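Local coordinates for protein formate-dependent phosphoribosylglycinamide formyltransferase (Mycobacterium tuberculosis H37Rv, PDB 6KHR) that contains an ATP-grasp domain joined to a Rossmann-like parallel sheet and probably works as an enzyme of the ATP-grasp superfamily, at residues Pro90-Thr95 against Cys115-Pro120; Ser101-Asp106 against Ala124-Ala129. One frame throughout, in Å; residues are numbered along the deposited sequence.

Contact 1. Residues Pro90-Thr95 against Cys115-Pro120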
loop_
_atom_site.group_PDB
_atom_site.type_symbol
_atom_site.label_atom_id
_atom_site.label_comp_id
_atom_site.label_asym_id
_atom_site.label_seq_id
_atom_site.Cartn_x
_atom_site.Cartn_y
_atom_site.Cartn_z
ATOM N N PRO A 90 -1.539 25.223 -5.070
ATOM C CA PRO A 90 -1.079 23.883 -5.438
ATOM C C PRO A 90 -1.316 23.571 -6.906
ATOM O O PRO A 90 -2.233 24.095 -7.543
ATOM C CB PRO A 90 -1.942 22.975 -4.554
ATOM C CG PRO A 90 -3.214 23.710 -4.442
ATOM C CD PRO A 90 -2.826 25.165 -4.341
ATOM N N ASP A 91 -0.486 22.667 -7.432
ATOM C CA ASP A 91 -0.676 22.203 -8.804
ATOM C C ASP A 91 -1.995 21.450 -8.966
ATOM O O ASP A 91 -2.708 21.650 -9.963
ATOM C CB ASP A 91 0.487 21.313 -9.221
ATOM C CG ASP A 91 1.826 21.940 -8.944
ATOM O OD1 ASP A 91 2.117 23.007 -9.513
ATOM O OD2 ASP A 91 2.587 21.371 -8.139
ATOM N N PHE A 92 -2.333 20.579 -8.001
ATOM C CA PHE A 92 -3.560 19.792 -8.050
ATOM C C PHE A 92 -4.364 19.980 -6.777
ATOM O O PHE A 92 -3.801 20.032 -5.680
ATOM C CB PHE A 92 -3.273 18.314 -8.228
ATOM C CG PHE A 92 -2.510 18.006 -9.461
ATOM C CD1 PHE A 92 -3.166 17.851 -10.666
ATOM C CD2 PHE A 92 -1.131 17.896 -9.425
ATOM C CE1 PHE A 92 -2.459 17.571 -11.809
ATOM C CE2 PHE A 92 -0.424 17.627 -10.566
ATOM C CZ PHE A 92 -1.087 17.458 -11.758
ATOM N N LEU A 93 -5.688 20.052 -6.933
ATOM C CA LEU A 93 -6.621 20.203 -5.821
ATOM C C LEU A 93 -7.559 18.997 -5.785
ATOM O O LEU A 93 -8.458 18.878 -6.629
ATOM C CB LEU A 93 -7.395 21.509 -5.954
ATOM C CG LEU A 93 -8.354 21.875 -4.827
ATOM C CD1 LEU A 93 -7.652 21.806 -3.479
ATOM C CD2 LEU A 93 -8.938 23.276 -5.069
ATOM N N VAL A 94 -7.363 18.121 -4.795
ATOM C CA VAL A 94 -8.098 16.860 -4.659
ATOM C C VAL A 94 -9.064 16.937 -3.479
ATOM O O VAL A 94 -8.651 17.170 -2.334
ATOM C CB VAL A 94 -7.148 15.665 -4.484
ATOM C CG1 VAL A 94 -7.884 14.385 -4.775
ATOM C CG2 VAL A 94 -5.973 15.792 -5.392
ATOM N N THR A 95 -10.335 16.673 -3.752
ATOM C CA THR A 95 -11.402 16.740 -2.766
ATOM C C THR A 95 -11.669 15.322 -2.285
ATOM O O THR A 95 -12.240 14.508 -3.014
ATOM C CB THR A 95 -12.662 17.359 -3.373
ATOM O OG1 THR A 95 -12.303 18.406 -4.286
ATOM C CG2 THR A 95 -13.539 17.935 -2.287
ATOM N N CYS A 115 -3.759 27.560 -13.294
ATOM C CA CYS A 115 -2.889 27.533 -12.137
ATOM C C CYS A 115 -3.052 26.278 -11.282
ATOM O O CYS A 115 -2.150 25.958 -10.502
ATOM C CB CYS A 115 -3.157 28.773 -11.269
ATOM S SG CYS A 115 -1.938 29.118 -9.993
ATOM N N THR A 116 -4.160 25.551 -11.429
ATOM C CA THR A 116 -4.505 24.434 -10.563
ATOM C C THR A 116 -5.587 23.620 -11.248
ATOM O O THR A 116 -6.594 24.184 -11.689
ATOM C CB THR A 116 -5.010 24.927 -9.204
ATOM O OG1 THR A 116 -3.940 25.558 -8.491
ATOM C CG2 THR A 116 -5.567 23.770 -8.383
ATOM N N GLU A 117 -5.341 22.326 -11.413
ATOM C CA GLU A 117 -6.342 21.431 -12.035
ATOM C C GLU A 117 -7.117 20.802 -10.895
ATOM O O GLU A 117 -6.511 20.450 -9.918
ATOM C CB GLU A 117 -5.694 20.330 -12.861
ATOM C CG GLU A 117 -4.763 20.825 -13.939
ATOM C CD GLU A 117 -4.612 19.886 -15.121
ATOM O OE1 GLU A 117 -3.580 19.234 -15.237
ATOM O OE2 GLU A 117 -5.534 19.813 -15.922
ATOM N N LEU A 118 -8.428 20.732 -11.016
ATOM C CA LEU A 118 -9.190 20.096 -9.935
ATOM C C LEU A 118 -9.383 18.633 -10.298
ATOM O O LEU A 118 -9.837 18.390 -11.374
ATOM C CB LEU A 118 -10.522 20.815 -9.827
ATOM C CG LEU A 118 -10.593 21.767 -8.651
ATOM C CD1 LEU A 118 -9.895 23.065 -8.980
ATOM C CD2 LEU A 118 -12.023 22.006 -8.240
ATOM N N VAL A 119 -9.006 17.711 -9.421
ATOM C CA VAL A 119 -9.184 16.265 -9.709
ATOM C C VAL A 119 -9.802 15.627 -8.480
ATOM O O VAL A 119 -9.069 15.260 -7.631
ATOM C CB VAL A 119 -7.848 15.578 -10.010
ATOM C CG1 VAL A 119 -8.054 14.130 -10.363
ATOM C CG2 VAL A 119 -7.077 16.273 -11.102
ATOM N N PRO A 120 -11.122 15.453 -8.363
ATOM C CA PRO A 120 -12.026 15.588 -9.480
ATOM C C PRO A 120 -12.488 17.024 -9.732
ATOM O O PRO A 120 -12.198 17.840 -8.950
ATOM C CB PRO A 120 -13.203 14.743 -9.002
ATOM C CG PRO A 120 -13.217 14.920 -7.525
ATOM C CD PRO A 120 -11.770 15.030 -7.137
#
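Leu93 lies opposite Leu118, and its backbone carries two of the bonds that join these parallel strands: Leu93 N gives to Glu117 O at 3.1 Å, and Leu93 O takes Val119 N at 3.1 Å. Asp91 O receives Glu117 N at 3.1 Å, which completes the parallel pattern. On one side of the pair the Leu93 and Leu118 side chains run abreast and point the same way, with Leu93 CD2 4.0 Å from Leu118 CD1. Thr116 adds to this apolar patch: with OG1 beside the backbone N (chi1 -67°), CG2 stands anti to that N and reaches to 3.8 Å from Leu93 CB. Val119 serves the other side, where its CG2 sits 4.2 Å from Phe92 CD1. Its carbonyl carries the pairing one residue further, Val119 O taking a CA-H...O contact from Val94 CA at 3.5 Å. Beyond it, the peptide bond before Pro120 is cis, and Pro120 CD comes 4.0 Å from Thr95 N. Within the five-stranded parallel sheet, strand 92-95 runs between 28-32 and the outermost strand 117-118. Helix 102-109 covers Leu118, while Ile333 of helix 325-334 packs on Phe92, Val94 and Val119.

Contact 2. Residues Ser101-Asp106 against Ala124-Ala129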
loop_
_atom_site.group_PDB
_atom_site.type_symbol
_atom_site.label_atom_id
_atom_site.label_comp_id
_atom_site.label_asym_id
_atom_site.label_seq_id
_atom_site.Cartn_x
_atom_site.Cartn_y
_atom_site.Cartn_z
ATOM N N SER A 101 -16.546 23.338 0.654
ATOM C CA SER A 101 -17.296 24.422 -0.009
ATOM C C SER A 101 -17.220 24.185 -1.503
ATOM O O SER A 101 -16.156 24.351 -2.063
ATOM C CB SER A 101 -16.759 25.781 0.323
ATOM O OG SER A 101 -17.024 26.700 -0.731
ATOM N N VAL A 102 -18.335 23.809 -2.101
ATOM C CA VAL A 102 -18.347 23.564 -3.564
ATOM C C VAL A 102 -18.228 24.921 -4.236
ATOM O O VAL A 102 -17.622 25.001 -5.295
ATOM C CB VAL A 102 -19.637 22.842 -3.960
ATOM C CG1 VAL A 102 -19.455 21.347 -3.850
ATOM C CG2 VAL A 102 -20.779 23.286 -3.069
ATOM N N ASP A 103 -18.784 25.952 -3.617
ATOM C CA ASP A 103 -18.621 27.270 -4.225
ATOM C C ASP A 103 -17.161 27.710 -4.212
ATOM O O ASP A 103 -16.678 28.300 -5.187
ATOM C CB ASP A 103 -19.504 28.298 -3.513
ATOM C CG ASP A 103 -20.995 27.983 -3.638
ATOM O OD1 ASP A 103 -21.379 27.206 -4.536
ATOM O OD2 ASP A 103 -21.784 28.516 -2.830
ATOM N N ALA A 104 -16.433 27.421 -3.128
ATOM C CA ALA A 104 -15.009 27.743 -3.103
ATOM C C ALA A 104 -14.257 27.002 -4.199
ATOM O O ALA A 104 -13.315 27.546 -4.787
ATOM C CB ALA A 104 -14.413 27.426 -1.734
ATOM N N LEU A 105 -14.658 25.762 -4.497
ATOM C CA LEU A 105 -13.975 25.003 -5.541
ATOM C C LEU A 105 -14.236 25.602 -6.918
ATOM O O LEU A 105 -13.331 25.655 -7.759
ATOM C CB LEU A 105 -14.409 23.535 -5.521
ATOM C CG LEU A 105 -13.846 22.566 -4.479
ATOM C CD1 LEU A 105 -12.814 23.219 -3.583
ATOM C CD2 LEU A 105 -14.986 21.975 -3.667
ATOM N N ASP A 106 -15.472 26.037 -7.177
ATOM C CA ASP A 106 -15.764 26.629 -8.479
ATOM C C ASP A 106 -15.074 27.978 -8.642
ATOM O O ASP A 106 -14.759 28.377 -9.771
ATOM C CB ASP A 106 -17.274 26.748 -8.691
ATOM C CG ASP A 106 -17.803 25.712 -9.683
ATOM O OD1 ASP A 106 -17.146 25.494 -10.730
ATOM O OD2 ASP A 106 -18.864 25.106 -9.415
ATOM N N ALA A 124 -18.091 17.424 -10.810
ATOM C CA ALA A 124 -18.363 16.122 -10.213
ATOM C C ALA A 124 -18.649 16.248 -8.723
ATOM O O ALA A 124 -19.556 15.583 -8.201
ATOM C CB ALA A 124 -17.188 15.182 -10.459
ATOM N N VAL A 125 -17.884 17.090 -8.022
ATOM C CA VAL A 125 -18.100 17.298 -6.593
ATOM C C VAL A 125 -19.510 17.819 -6.342
ATOM O O VAL A 125 -20.218 17.334 -5.453
ATOM C CB VAL A 125 -17.029 18.253 -6.019
ATOM C CG1 VAL A 125 -17.351 18.670 -4.585
ATOM C CG2 VAL A 125 -15.639 17.629 -6.095
ATOM N N ARG A 126 -19.950 18.790 -7.146
ATOM C CA ARG A 126 -21.287 19.346 -6.947
ATOM C C ARG A 126 -22.375 18.332 -7.279
ATOM O O ARG A 126 -23.357 18.207 -6.537
ATOM C CB ARG A 126 -21.477 20.614 -7.777
ATOM C CG ARG A 126 -22.909 21.135 -7.733
ATOM C CD ARG A 126 -23.082 22.453 -8.470
ATOM N NE ARG A 126 -22.200 23.486 -7.933
ATOM C CZ ARG A 126 -22.459 24.205 -6.843
ATOM N NH1 ARG A 126 -23.579 24.006 -6.154
ATOM N NH2 ARG A 126 -21.593 25.122 -6.435
ATOM N N CYS A 127 -22.230 17.600 -8.386
ATOM C CA CYS A 127 -23.307 16.709 -8.803
ATOM C C CYS A 127 -23.521 15.585 -7.808
ATOM O O CYS A 127 -24.658 15.160 -7.581
ATOM C CB CYS A 127 -23.020 16.135 -10.186
ATOM S SG CYS A 127 -23.039 17.358 -11.510
ATOM N N THR A 128 -22.453 15.098 -7.193
ATOM C CA THR A 128 -22.566 13.890 -6.394
ATOM C C THR A 128 -22.853 14.166 -4.935
ATOM O O THR A 128 -23.092 13.216 -4.186
ATOM C CB THR A 128 -21.293 13.071 -6.504
ATOM O OG1 THR A 128 -20.194 13.861 -6.039
ATOM C CG2 THR A 128 -21.064 12.672 -7.960
ATOM N N ALA A 129 -22.820 15.427 -4.511
ATOM C CA ALA A 129 -23.262 15.794 -3.174
ATOM C C ALA A 129 -24.711 16.224 -3.151
ATOM O O ALA A 129 -25.298 16.316 -2.072
ATOM C CB ALA A 129 -22.393 16.917 -2.607
#
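Asp103 OD1 receives Arg126 NH2 at 2.8 Å in a salt bridge between two helices. The carboxylate oxygen lies in the guanidinium plane and is met nearly along its own C-O direction, the planes of the two flat groups being 21° apart. Asp106 enlarges this into a network: its OD2 also lies at the edge of the guanidinium, but 4.0 Å from Arg126 NE, a long ion pair, with the planes again almost parallel. Arg126 gets there through an extended first half of its chain and a bend at chi3 (-58°), which swings the head across Val102; Val102 CB lies over one guanidinium face, near its rim, 3.9 Å from Arg126 NH2. The arginine would probably offset part of the negative charge of Asp103 and Asp106, the latter also lying close to Glu109. Beneath the polar layer the contact is apolar. Val125 CG1 touches Val102 CG1 at 3.5 Å and Leu105 CD2 at 4.2 Å, the Val125 and Leu105 side chains crossing at about a right angle. The backbones come nearest at Val102 and Arg126, whose CA atoms are 6.2 Å apart. The short helical segments are nearly antiparallel, at 159°, with axes 10.1 Å apart. Helix 78-88 also packs on helix 102-109, Leu81 touching Ala104 and Leu105 and Thr82 touching Ala104, while Leu284 of helix 267-284 touches Ala124, Cys127 and Thr128 on helix 122-129.

The two contacts interlock along the chain: 90-95, 101-106, 115-120 and 124-129 follow in that order, so a partner of contact 1 alternates with one of contact 2. Strand 92-95, helix 102-109 and strand 117-118 form a beta-alpha-beta crossover, and helix 122-129 comes next. The centres of contacts 1 and 2 are about 13 Å apart. They touch directly where Leu93 CD2 comes 4.2 Å from Leu105 CD1 and where Pro120 CG comes 3.9 Å from Val125 CG2. Contact 1 adds the outermost strand to the parallel sheet, and contact 2 pairs the two helices that follow its strands, an arrangement consistent with the Rossmann-like N-terminal unit of ATP-grasp enzymes.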